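Local atomic coordinates of nicotinamide-nucleotide adenylyltransferase NadR family / Ribosylnicotinamide kinase (Lactococcus lactis subsp. cremoris, PDB entry 6GYF), a protein that probably combines nicotinamide-nucleotide adenylyltransferase and ribosylnicotinamide kinase activities in one chain, so serving the synthesis of NAD from nicotinamide riboside. Residues A[209-214]-A[237-242]; A[223-228]-A[312-317]; A[241-246]-A[256-261]; A[261-266]-A[287-292]. All blocks are in the same frame, centred on the assembly; numbering follows the deposited sequence.

Contact 1 of 4, residues A[209-214]-A[237-242]; sequences SEEYAR and TGQYDA. With NMN (beta-nicotinamide ribose monophosphate), chain C; SO4 (sulfate ion), chain E.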
# COMPACT_ATOMS: atom_id res chain seq x y z
N SER A 209 -0.10 -14.54 3.45
CA SER A 209 0.79 -15.15 2.48
C SER A 209 1.38 -16.44 3.02
O SER A 209 1.30 -16.77 4.21
CB SER A 209 1.90 -14.18 2.09
OG SER A 209 2.79 -13.99 3.16
N GLU A 210 1.95 -17.21 2.10
CA GLU A 210 2.59 -18.48 2.42
C GLU A 210 4.09 -18.27 2.41
O GLU A 210 4.60 -17.41 1.68
CB GLU A 210 2.20 -19.54 1.40
CG GLU A 210 0.73 -19.94 1.39
CD GLU A 210 0.42 -21.00 2.44
OE1 GLU A 210 1.26 -21.22 3.35
OE2 GLU A 210 -0.66 -21.61 2.34
N GLU A 211 4.81 -19.06 3.21
CA GLU A 211 6.26 -19.06 3.08
C GLU A 211 6.65 -19.56 1.68
O GLU A 211 6.30 -20.69 1.29
CB GLU A 211 6.90 -19.92 4.16
CG GLU A 211 8.42 -19.90 4.11
CD GLU A 211 9.06 -20.55 5.33
OE1 GLU A 211 10.07 -20.01 5.85
OE2 GLU A 211 8.55 -21.61 5.77
N TYR A 212 7.34 -18.70 0.91
CA TYR A 212 7.64 -19.03 -0.47
C TYR A 212 8.72 -20.10 -0.55
O TYR A 212 8.66 -20.98 -1.42
CB TYR A 212 8.07 -17.79 -1.24
CG TYR A 212 8.38 -17.96 -2.74
CD1 TYR A 212 7.37 -17.89 -3.68
CD2 TYR A 212 9.69 -18.17 -3.20
CE1 TYR A 212 7.64 -18.01 -5.04
CE2 TYR A 212 9.96 -18.31 -4.55
CZ TYR A 212 8.93 -18.23 -5.47
OH TYR A 212 9.17 -18.36 -6.81
N ALA A 213 9.68 -20.07 0.38
CA ALA A 213 10.74 -21.07 0.36
C ALA A 213 10.16 -22.46 0.45
O ALA A 213 10.67 -23.39 -0.20
CB ALA A 213 11.74 -20.83 1.49
N ARG A 214 9.09 -22.64 1.24
CA ARG A 214 8.40 -23.92 1.24
C ARG A 214 7.96 -24.30 -0.17
O ARG A 214 8.27 -25.39 -0.65
CB ARG A 214 7.20 -23.88 2.18
CG ARG A 214 6.51 -25.23 2.40
CD ARG A 214 5.78 -25.24 3.75
NE ARG A 214 6.60 -24.59 4.78
CZ ARG A 214 6.27 -24.47 6.07
NH1 ARG A 214 7.10 -23.85 6.91
NH2 ARG A 214 5.12 -24.94 6.52
N THR A 237 12.82 -12.19 -4.65
CA THR A 237 11.78 -11.58 -5.47
C THR A 237 10.49 -12.40 -5.42
O THR A 237 9.40 -11.84 -5.55
CB THR A 237 12.25 -11.43 -6.91
OG1 THR A 237 12.32 -12.73 -7.50
CG2 THR A 237 13.64 -10.84 -6.95
N GLY A 238 10.60 -13.71 -5.21
CA GLY A 238 9.42 -14.55 -5.21
C GLY A 238 8.57 -14.38 -3.96
O GLY A 238 7.34 -14.40 -4.05
N GLN A 239 9.22 -14.28 -2.79
CA GLN A 239 8.50 -14.01 -1.55
C GLN A 239 7.90 -12.60 -1.56
O GLN A 239 6.75 -12.39 -1.12
CB GLN A 239 9.43 -14.20 -0.35
CG GLN A 239 8.77 -14.09 1.04
CD GLN A 239 7.83 -15.23 1.40
OE1 GLN A 239 8.27 -16.34 1.67
NE2 GLN A 239 6.53 -14.96 1.38
N TYR A 240 8.64 -11.63 -2.10
CA TYR A 240 8.13 -10.27 -2.16
C TYR A 240 6.89 -10.20 -3.05
O TYR A 240 5.89 -9.57 -2.69
CB TYR A 240 9.22 -9.33 -2.64
CG TYR A 240 8.77 -7.91 -2.72
CD1 TYR A 240 8.13 -7.43 -3.86
CD2 TYR A 240 8.99 -7.04 -1.67
CE1 TYR A 240 7.72 -6.12 -3.94
CE2 TYR A 240 8.57 -5.72 -1.74
CZ TYR A 240 7.94 -5.27 -2.89
OH TYR A 240 7.51 -3.95 -2.97
N ASP A 241 6.96 -10.80 -4.24
CA ASP A 241 5.78 -10.82 -5.10
C ASP A 241 4.59 -11.42 -4.38
O ASP A 241 3.48 -10.87 -4.41
CB ASP A 241 6.08 -11.61 -6.38
CG ASP A 241 7.08 -10.89 -7.29
OD1 ASP A 241 7.41 -9.71 -6.99
OD2 ASP A 241 7.53 -11.51 -8.30
N ALA A 242 4.81 -12.52 -3.65
CA ALA A 242 3.71 -13.18 -2.96
C ALA A 242 3.12 -12.28 -1.89
O ALA A 242 1.89 -12.17 -1.76
CB ALA A 242 4.20 -14.49 -2.35
O3P NMN C . 5.25 3.16 -2.19
P NMN C . 3.95 2.66 -1.61
O1P NMN C . 2.73 3.43 -2.05
O2P NMN C . 4.00 2.35 -0.13
O5R NMN C . 3.76 1.21 -2.30
C5R NMN C . 4.22 0.03 -1.64
C4R NMN C . 4.19 -1.14 -2.62
O4R NMN C . 5.09 -2.16 -2.18
C3R NMN C . 2.80 -1.75 -2.71
O3R NMN C . 2.33 -1.69 -4.06
C2R NMN C . 2.93 -3.17 -2.19
O2R NMN C . 2.50 -4.15 -3.14
C1R NMN C . 4.41 -3.37 -1.88
N1 NMN C . 4.57 -3.69 -0.46
C2 NMN C . 5.15 -4.85 -0.10
C3 NMN C . 5.32 -5.17 1.24
C7 NMN C . 5.97 -6.47 1.62
O7 NMN C . 6.21 -6.69 2.80
N7 NMN C . 6.28 -7.34 0.67
C4 NMN C . 4.88 -4.29 2.22
C5 NMN C . 4.29 -3.10 1.82
C6 NMN C . 4.14 -2.83 0.47
S SO4 E . 6.64 -23.38 10.55
O1 SO4 E . 5.69 -24.47 10.79
O2 SO4 E . 7.71 -23.79 9.65
O3 SO4 E . 5.97 -22.23 9.94
O4 SO4 E . 7.26 -22.99 11.81
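Gln-239, on helix 229-247, reaches across to the backbone at the start of helix 212-220 and pairs with it through both ends of its amide. Its CB lies 3.9 Å from Tyr-212 CB. With CG anti to the backbone N (chi1 -174°) and the chain bent at the next bond, the amide is brought alongside the backbone from Glu-210 to Tyr-212. CD comes within 3.5 Å of Tyr-212 N, and OE1 accepts from that N-H at 2.6 Å in a nearly straight bond, the donor lying off the carbonyl plane. On the other branch, NE2 donates to Glu-210 O at 3.1 Å, with the acceptor almost in the amide plane; NE2 also has Asn-243 OD1 as a partner. Both helices lie in the P-loop NTPase domain, probably the ribosylnicotinamide kinase part of the chain. Glu-211, the N-cap residue of helix 212-220, accepts from Arg-214 NH1 in a salt bridge, and the same NH1 bonds sulfate O2 at 2.8 Å, an anion also held by amides of the probable Walker A loop, such as Gly-192 N. Beyond the amide, the Tyr-212 ring lies against helix 229-247. Gly-238 CA sits over its face, 3.8 Å from the centroid, in a CH-pi contact.

Contact 2 of 4, residues A[223-228]-A[312-317]; sequences DDDELK and RHMEWE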
# COMPACT_ATOMS: atom_id res chain seq x y z
N ASP A 223 16.32 -29.62 -1.09
CA ASP A 223 16.40 -29.46 0.36
C ASP A 223 17.19 -28.21 0.70
O ASP A 223 17.83 -27.61 -0.17
CB ASP A 223 17.05 -30.69 1.00
CG ASP A 223 16.20 -31.93 0.85
OD1 ASP A 223 14.99 -31.86 1.18
OD2 ASP A 223 16.73 -32.97 0.38
N ASP A 224 17.20 -27.85 1.98
CA ASP A 224 17.79 -26.56 2.37
C ASP A 224 19.26 -26.48 1.99
O ASP A 224 19.71 -25.47 1.45
CB ASP A 224 17.62 -26.31 3.87
CG ASP A 224 16.17 -26.15 4.27
OD1 ASP A 224 15.37 -25.68 3.45
OD2 ASP A 224 15.82 -26.49 5.41
N ASP A 225 20.03 -27.56 2.25
CA ASP A 225 21.46 -27.59 1.94
C ASP A 225 21.73 -27.58 0.44
O ASP A 225 22.88 -27.36 0.03
CB ASP A 225 22.14 -28.81 2.58
CG ASP A 225 21.39 -30.12 2.32
OD1 ASP A 225 20.38 -30.13 1.58
OD2 ASP A 225 21.82 -31.14 2.90
N GLU A 226 20.74 -27.85 -0.41
CA GLU A 226 20.99 -27.85 -1.84
C GLU A 226 20.83 -26.47 -2.47
O GLU A 226 21.23 -26.28 -3.62
CB GLU A 226 20.08 -28.90 -2.55
CG GLU A 226 20.47 -30.34 -2.21
CD GLU A 226 19.44 -31.41 -2.62
OE1 GLU A 226 18.21 -31.12 -2.57
OE2 GLU A 226 19.86 -32.55 -2.97
N LEU A 227 20.31 -25.49 -1.72
CA LEU A 227 20.12 -24.15 -2.26
C LEU A 227 21.47 -23.50 -2.58
O LEU A 227 22.40 -23.56 -1.77
CB LEU A 227 19.36 -23.28 -1.27
CG LEU A 227 17.96 -23.78 -0.95
CD1 LEU A 227 17.36 -23.04 0.24
CD2 LEU A 227 17.10 -23.65 -2.19
N LYS A 228 21.56 -22.90 -3.75
CA LYS A 228 22.71 -22.10 -4.15
C LYS A 228 22.29 -20.63 -4.20
O LYS A 228 21.14 -20.27 -3.97
CB LYS A 228 23.25 -22.57 -5.51
CG LYS A 228 23.35 -24.08 -5.70
CD LYS A 228 24.71 -24.65 -5.30
CE LYS A 228 24.83 -26.12 -5.65
NZ LYS A 228 26.25 -26.56 -5.94
N ARG A 312 9.13 -30.40 6.48
CA ARG A 312 10.32 -30.32 7.32
C ARG A 312 11.43 -29.61 6.54
O ARG A 312 11.98 -30.16 5.58
CB ARG A 312 10.82 -31.70 7.75
CG ARG A 312 10.76 -32.01 9.24
CD ARG A 312 11.17 -33.46 9.50
NE ARG A 312 12.61 -33.53 9.78
CZ ARG A 312 13.57 -33.65 8.85
NH1 ARG A 312 13.27 -33.72 7.56
NH2 ARG A 312 14.85 -33.69 9.23
N HIS A 313 11.75 -28.39 6.94
CA HIS A 313 13.01 -27.77 6.54
C HIS A 313 14.13 -28.55 7.22
O HIS A 313 14.40 -28.36 8.41
CB HIS A 313 13.04 -26.30 6.93
CG HIS A 313 12.28 -25.39 6.00
ND1 HIS A 313 12.88 -24.67 5.00
CD2 HIS A 313 10.96 -25.07 5.95
CE1 HIS A 313 11.98 -23.94 4.37
NE2 HIS A 313 10.80 -24.17 4.92
N MET A 314 14.79 -29.44 6.47
CA MET A 314 15.74 -30.39 7.08
C MET A 314 16.83 -29.69 7.90
O MET A 314 17.14 -30.11 9.02
CB MET A 314 16.41 -31.22 5.98
CG MET A 314 15.73 -32.52 5.63
SD MET A 314 16.99 -33.78 5.29
CE MET A 314 18.03 -32.95 4.09
N GLU A 315 17.39 -28.60 7.37
CA GLU A 315 18.59 -27.96 7.91
C GLU A 315 18.32 -26.70 8.71
O GLU A 315 19.11 -26.36 9.60
CB GLU A 315 19.55 -27.63 6.76
CG GLU A 315 20.99 -27.24 7.14
CD GLU A 315 21.67 -26.45 6.03
OE1 GLU A 315 21.05 -25.48 5.53
OE2 GLU A 315 22.82 -26.79 5.64
N TRP A 316 17.23 -25.98 8.41
CA TRP A 316 16.84 -24.73 9.08
C TRP A 316 16.28 -24.97 10.54
O TRP A 316 15.61 -24.10 11.11
CB TRP A 316 15.83 -23.97 8.20
CG TRP A 316 16.47 -23.40 6.92
CD1 TRP A 316 17.78 -23.56 6.52
CD2 TRP A 316 15.84 -22.61 5.89
NE1 TRP A 316 17.99 -22.92 5.31
CE2 TRP A 316 16.82 -22.33 4.90
CE3 TRP A 316 14.54 -22.12 5.70
CZ2 TRP A 316 16.54 -21.57 3.75
CZ3 TRP A 316 14.26 -21.35 4.54
CH2 TRP A 316 15.26 -21.10 3.59
N GLU A 317 16.52 -26.17 11.07
CA GLU A 317 16.30 -26.59 12.45
C GLU A 317 17.65 -26.77 13.18
O GLU A 317 18.72 -26.59 12.60
CB GLU A 317 15.47 -27.88 12.48
CG GLU A 317 14.16 -27.81 11.66
CD GLU A 317 13.45 -29.17 11.54
OE1 GLU A 317 12.58 -29.29 10.65
OE2 GLU A 317 13.74 -30.09 12.32
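The carboxylate of Asp-224 is gripped by three groups from the loop 312-317. OD2 accepts from Glu-315 N at 3.3 Å, on its anti side, and more weakly from Trp-316 N at 3.4 Å. OD1 takes His-313 ND1 at 3.1 Å on the syn side, a His-carboxylate hydrogen bond in which the imidazole and carboxylate planes are only 20° apart. CG of Asp-224 lies anti to its carbonyl carbon (chi1 -65°), which carries the acid out of the 3-10 turn 224-226 and into the opposing loop. There it lies flat over the indole of Trp-316, their planes 10° apart, while Asp-224 CB makes a CH-pi contact over the five-membered ring. The His-313 and Glu-315 bonds, both close to the carboxylate plane, restrain its rotation, while the indole backs one face. Leu-227 CD1 adds an apolar contact with Trp-316 CZ2 at 3.9 Å. At the rim, Met-314 CE is in van der Waals contact with Asp-223 CG at 3.9 Å. The contact thus ties the loop between helices 212-220 and 229-247 to the one between strand 296-299 and helix 320-333. Trp-316 goes on to stack with Tyr-268 of helix 262-272, and it also touches Ala-213 of helix 212-220 and Tyr-232 of helix 229-247.

Contact 3 of 4, residues A[241-246]-A[256-261]; sequences DANSRE and VFLDTD. With NMN (beta-nicotinamide ribose monophosphate), chain C.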
# COMPACT_ATOMS: atom_id res chain seq x y z
N ASP A 241 6.96 -10.80 -4.24
CA ASP A 241 5.78 -10.82 -5.10
C ASP A 241 4.59 -11.42 -4.38
O ASP A 241 3.48 -10.87 -4.41
CB ASP A 241 6.08 -11.61 -6.38
CG ASP A 241 7.08 -10.89 -7.29
OD1 ASP A 241 7.41 -9.71 -6.99
OD2 ASP A 241 7.53 -11.51 -8.30
N ALA A 242 4.81 -12.52 -3.65
CA ALA A 242 3.71 -13.18 -2.96
C ALA A 242 3.12 -12.28 -1.89
O ALA A 242 1.89 -12.17 -1.76
CB ALA A 242 4.20 -14.49 -2.35
N ASN A 243 3.98 -11.66 -1.09
CA ASN A 243 3.50 -10.75 -0.07
C ASN A 243 2.81 -9.54 -0.69
O ASN A 243 1.71 -9.14 -0.26
CB ASN A 243 4.67 -10.37 0.83
CG ASN A 243 5.19 -11.57 1.60
OD1 ASN A 243 4.49 -12.57 1.72
ND2 ASN A 243 6.41 -11.49 2.09
N SER A 244 3.41 -8.98 -1.74
CA SER A 244 2.78 -7.89 -2.49
C SER A 244 1.44 -8.31 -3.06
O SER A 244 0.52 -7.49 -3.16
CB SER A 244 3.70 -7.44 -3.63
OG SER A 244 3.14 -6.34 -4.32
N ARG A 245 1.28 -9.58 -3.41
CA ARG A 245 0.01 -10.01 -3.97
C ARG A 245 -1.07 -9.97 -2.90
O ARG A 245 -2.21 -9.57 -3.18
CB ARG A 245 0.15 -11.40 -4.59
CG ARG A 245 -0.92 -11.79 -5.61
CD ARG A 245 -0.50 -13.03 -6.39
NE ARG A 245 0.77 -12.79 -7.09
CZ ARG A 245 1.93 -13.38 -6.78
NH1 ARG A 245 3.02 -13.08 -7.48
NH2 ARG A 245 1.99 -14.27 -5.80
N GLU A 246 -0.72 -10.33 -1.66
CA GLU A 246 -1.69 -10.30 -0.57
C GLU A 246 -1.98 -8.87 -0.15
O GLU A 246 -3.15 -8.48 -0.02
CB GLU A 246 -1.20 -11.12 0.62
CG GLU A 246 -1.14 -12.64 0.40
CD GLU A 246 -2.30 -13.21 -0.43
OE1 GLU A 246 -3.49 -12.94 -0.09
OE2 GLU A 246 -2.00 -13.93 -1.42
N VAL A 256 -3.13 -7.11 6.46
CA VAL A 256 -2.68 -8.38 5.89
C VAL A 256 -1.55 -8.92 6.75
O VAL A 256 -0.81 -8.16 7.39
CB VAL A 256 -2.19 -8.31 4.40
CG1 VAL A 256 -3.19 -7.63 3.53
CG2 VAL A 256 -0.86 -7.64 4.27
N PHE A 257 -1.39 -10.24 6.71
CA PHE A 257 -0.38 -10.97 7.45
C PHE A 257 0.56 -11.67 6.48
O PHE A 257 0.12 -12.35 5.55
CB PHE A 257 -1.03 -11.99 8.38
CG PHE A 257 -1.89 -11.39 9.43
CD1 PHE A 257 -3.22 -11.10 9.18
CD2 PHE A 257 -1.39 -11.14 10.70
CE1 PHE A 257 -4.04 -10.56 10.17
CE2 PHE A 257 -2.19 -10.60 11.69
CZ PHE A 257 -3.53 -10.31 11.42
N LEU A 258 1.86 -11.55 6.72
CA LEU A 258 2.86 -12.05 5.80
C LEU A 258 3.75 -13.06 6.51
O LEU A 258 4.31 -12.76 7.57
CB LEU A 258 3.69 -10.88 5.24
CG LEU A 258 2.91 -9.77 4.51
CD1 LEU A 258 3.87 -8.77 3.98
CD2 LEU A 258 2.08 -10.35 3.35
N ASP A 259 3.89 -14.25 5.91
CA ASP A 259 4.72 -15.34 6.44
C ASP A 259 6.15 -15.18 5.91
O ASP A 259 6.52 -15.74 4.87
CB ASP A 259 4.13 -16.70 6.07
CG ASP A 259 4.82 -17.89 6.78
OD1 ASP A 259 5.97 -17.76 7.25
OD2 ASP A 259 4.22 -18.98 6.83
N THR A 260 6.97 -14.46 6.67
CA THR A 260 8.37 -14.13 6.37
C THR A 260 8.50 -13.11 5.24
O THR A 260 7.53 -12.76 4.55
CB THR A 260 9.22 -15.36 6.00
OG1 THR A 260 9.01 -15.69 4.63
CG2 THR A 260 8.91 -16.59 6.88
N ASP A 261 9.72 -12.62 5.05
CA ASP A 261 10.00 -11.52 4.15
C ASP A 261 11.44 -11.69 3.67
O ASP A 261 12.02 -12.78 3.77
CB ASP A 261 9.80 -10.19 4.89
CG ASP A 261 10.97 -9.88 5.83
OD1 ASP A 261 11.48 -10.81 6.51
OD2 ASP A 261 11.44 -8.73 5.83
O3P NMN C . 5.25 3.16 -2.19
P NMN C . 3.95 2.66 -1.61
O1P NMN C . 2.73 3.43 -2.05
O2P NMN C . 4.00 2.35 -0.13
O5R NMN C . 3.76 1.21 -2.30
C5R NMN C . 4.22 0.03 -1.64
C4R NMN C . 4.19 -1.14 -2.62
O4R NMN C . 5.09 -2.16 -2.18
C3R NMN C . 2.80 -1.75 -2.71
O3R NMN C . 2.33 -1.69 -4.06
C2R NMN C . 2.93 -3.17 -2.19
O2R NMN C . 2.50 -4.15 -3.14
C1R NMN C . 4.41 -3.37 -1.88
N1 NMN C . 4.57 -3.69 -0.46
C2 NMN C . 5.15 -4.85 -0.10
C3 NMN C . 5.32 -5.17 1.24
C7 NMN C . 5.97 -6.47 1.62
O7 NMN C . 6.21 -6.69 2.80
N7 NMN C . 6.28 -7.34 0.67
C4 NMN C . 4.88 -4.29 2.22
C5 NMN C . 4.29 -3.10 1.82
C6 NMN C . 4.14 -2.83 0.47
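Asn-243 and Leu-258 meet in the first shell around the nicotinamide of NMN. Leu-258 CD2 packs 3.6 Å from Asn-243 CB, and the two side chains cross at a slant. The other leucine branch, Leu-258 CD1, is turned to the ligand and comes 3.3 Å from the carboxamide oxygen, NMN O7. Asn-243 CB lies 3.4 Å from NMN N7, the carboxamide nitrogen. Its neighbour in sequence, Ser-244, shares a 2.6 Å hydrogen bond through OG with the ribose hydroxyl O2R of NMN. Behind this shell the Asn-243 amide is held at both ends. ND2 donates to Thr-260 O at 3.0 Å, in the carbonyl plane but with a bent N-H...O angle of 139°, and OD1 is hydrogen-bonded to Ser-209 OG. The same serine hydroxyl also bonds Asp-259 N, so it links helix and strand. Toward the start of the strand, Val-256 CG1 rests 3.7 Å from Glu-246 O. Further out, Asp-259 pairs with Lys-193 and bonds Thr-194 of the probable Walker A loop. Helix 241-246 and strand 256-259 run nearly antiparallel, at 167°, their axes 8.8 Å apart. This is the helix-to-strand return of a beta-alpha-beta crossover in a P-loop NTPase fold, consistent with the kinase activity in the protein's name.

Contact 4 of 4, residues A[261-266]-A[287-292]; sequences DAIVTR and KTIADE. With NMN (beta-nicotinamide ribose monophosphate), chain C.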
# COMPACT_ATOMS: atom_id res chain seq x y z
N ASP A 261 9.72 -12.62 5.05
CA ASP A 261 10.00 -11.52 4.15
C ASP A 261 11.44 -11.69 3.67
O ASP A 261 12.02 -12.78 3.77
CB ASP A 261 9.80 -10.19 4.89
CG ASP A 261 10.97 -9.88 5.83
OD1 ASP A 261 11.48 -10.81 6.51
OD2 ASP A 261 11.44 -8.73 5.83
N ALA A 262 12.04 -10.60 3.17
CA ALA A 262 13.43 -10.64 2.72
C ALA A 262 14.41 -10.76 3.88
O ALA A 262 15.45 -11.42 3.73
CB ALA A 262 13.74 -9.40 1.89
N ILE A 263 14.12 -10.14 5.03
CA ILE A 263 15.04 -10.22 6.16
C ILE A 263 15.25 -11.67 6.58
O ILE A 263 16.38 -12.11 6.78
CB ILE A 263 14.53 -9.37 7.34
CG1 ILE A 263 14.70 -7.89 7.00
CG2 ILE A 263 15.30 -9.72 8.60
CD1 ILE A 263 14.27 -6.99 8.06
N VAL A 264 14.15 -12.42 6.71
CA VAL A 264 14.26 -13.85 7.02
C VAL A 264 15.19 -14.53 6.03
O VAL A 264 16.21 -15.12 6.41
CB VAL A 264 12.88 -14.51 7.01
CG1 VAL A 264 13.03 -16.01 7.26
CG2 VAL A 264 11.99 -13.84 8.02
N THR A 265 14.89 -14.39 4.73
CA THR A 265 15.74 -14.98 3.71
C THR A 265 17.18 -14.49 3.86
O THR A 265 18.12 -15.28 3.77
CB THR A 265 15.20 -14.67 2.31
OG1 THR A 265 13.79 -14.90 2.26
CG2 THR A 265 15.91 -15.54 1.27
N ARG A 266 17.36 -13.20 4.15
CA ARG A 266 18.71 -12.66 4.28
C ARG A 266 19.44 -13.22 5.50
O ARG A 266 20.68 -13.21 5.53
CB ARG A 266 18.66 -11.13 4.37
CG ARG A 266 20.02 -10.46 4.29
CD ARG A 266 19.91 -8.93 4.38
NE ARG A 266 21.20 -8.26 4.17
CZ ARG A 266 22.06 -7.97 5.13
NH1 ARG A 266 21.78 -8.28 6.39
NH2 ARG A 266 23.20 -7.37 4.83
N LYS A 287 17.46 -3.41 -1.88
CA LYS A 287 16.32 -2.88 -2.63
C LYS A 287 15.01 -3.50 -2.17
O LYS A 287 14.02 -2.80 -1.96
CB LYS A 287 16.51 -3.10 -4.14
CG LYS A 287 16.02 -1.92 -5.02
CD LYS A 287 14.50 -1.89 -5.25
CE LYS A 287 14.07 -0.65 -6.06
NZ LYS A 287 12.59 -0.60 -6.36
N THR A 288 14.99 -4.83 -1.99
CA THR A 288 13.76 -5.49 -1.60
C THR A 288 13.34 -5.10 -0.18
O THR A 288 12.17 -4.78 0.05
CB THR A 288 13.91 -7.01 -1.73
OG1 THR A 288 14.43 -7.30 -3.03
CG2 THR A 288 12.55 -7.70 -1.58
N ILE A 289 14.28 -5.13 0.78
CA ILE A 289 13.94 -4.81 2.17
C ILE A 289 13.46 -3.37 2.31
O ILE A 289 12.57 -3.07 3.12
CB ILE A 289 15.12 -5.11 3.12
CG1 ILE A 289 15.51 -6.58 3.05
CG2 ILE A 289 14.72 -4.79 4.56
CD1 ILE A 289 16.78 -6.93 3.82
N ALA A 290 14.04 -2.45 1.53
CA ALA A 290 13.61 -1.05 1.58
C ALA A 290 12.19 -0.86 1.06
O ALA A 290 11.48 0.03 1.54
CB ALA A 290 14.57 -0.19 0.77
N ASP A 291 11.76 -1.67 0.09
CA ASP A 291 10.41 -1.60 -0.45
C ASP A 291 9.36 -2.26 0.44
O ASP A 291 8.19 -2.31 0.06
CB ASP A 291 10.35 -2.23 -1.85
CG ASP A 291 10.93 -1.34 -2.93
OD1 ASP A 291 11.24 -0.17 -2.63
OD2 ASP A 291 11.07 -1.81 -4.08
N GLU A 292 9.75 -2.77 1.62
CA GLU A 292 8.85 -3.52 2.49
C GLU A 292 8.30 -2.59 3.56
O GLU A 292 9.04 -2.09 4.41
CB GLU A 292 9.55 -4.72 3.13
CG GLU A 292 9.87 -5.88 2.22
CD GLU A 292 10.36 -7.07 3.02
OE1 GLU A 292 10.36 -6.95 4.26
OE2 GLU A 292 10.77 -8.10 2.42
O3P NMN C . 5.25 3.16 -2.19
P NMN C . 3.95 2.66 -1.61
O1P NMN C . 2.73 3.43 -2.05
O2P NMN C . 4.00 2.35 -0.13
O5R NMN C . 3.76 1.21 -2.30
C5R NMN C . 4.22 0.03 -1.64
C4R NMN C . 4.19 -1.14 -2.62
O4R NMN C . 5.09 -2.16 -2.18
C3R NMN C . 2.80 -1.75 -2.71
O3R NMN C . 2.33 -1.69 -4.06
C2R NMN C . 2.93 -3.17 -2.19
O2R NMN C . 2.50 -4.15 -3.14
C1R NMN C . 4.41 -3.37 -1.88
N1 NMN C . 4.57 -3.69 -0.46
C2 NMN C . 5.15 -4.85 -0.10
C3 NMN C . 5.32 -5.17 1.24
C7 NMN C . 5.97 -6.47 1.62
O7 NMN C . 6.21 -6.69 2.80
N7 NMN C . 6.28 -7.34 0.67
C4 NMN C . 4.88 -4.29 2.22
C5 NMN C . 4.29 -3.10 1.82
C6 NMN C . 4.14 -2.83 0.47
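Two carboxylates, those of Asp-261 and Glu-292, meet at the N-terminus of helix 262-272, where the P-loop NTPase fold leads from strand 255-259 into its next helix. The hydrogen bonds centre on this helix start. Asp-261 is the N-cap: its CG sits between the backbone N and the carbonyl carbon (chi1 77°), which turns the acid back over the first turn, where OD1 accepts from Val-264 N and OD2 from Ile-263 N, each at 3.1 Å and from above the carboxylate plane. Glu-292 takes up the preceding amide. Extended beyond CG, it directs OE2 to Ala-262 N at 2.9 Å, using the syn lone pair, so the two acids between them satisfy three N-H groups of the first turn. The two side chains cross at about a right angle, their carboxylate planes 59° apart, with Asp-261 OD2 2.6 Å from Glu-292 OE1. Toward the ligand, Glu-292 CG is 3.8 Å from NMN O7, a van der Waals contact. The apolar contacts centre on Ile-289, near the end of helix 275-290. Its CG1 packs against Ala-262 CB at 3.5 Å, while its CG2 approaches Ile-263 CG1. Arg-266, whose guanidinium is paired with Glu-282, adds the aliphatic part of its extended chain: its CD lies 3.8 Å from Ile-289 CD1, and these side chains too run crosswise.

Overall arrangement
Contacts 1 and 3 share Asp-241 and Ala-242 on helix 229-247, and their centres are only about 7 Å apart. Contact 4 follows directly from contact 3 through Asp-261, the centres of the two about 11 Å apart, and it meets contact 1 where Tyr-240 packs on Thr-288 and Asp-291. Contacts 1, 3 and 4 all touch NMN, which is also hydrogen-bonded by Lys-65 and His-178, so they line the side of its site formed by the P-loop domain. Contact 2 lies further out, its centre about 16 Å from that of contact 1, but Glu-211 and Ala-213 touch His-313. That junction borders the sulfate at the probable P-loop, with the His-313 side chain about 5 Å from the anion.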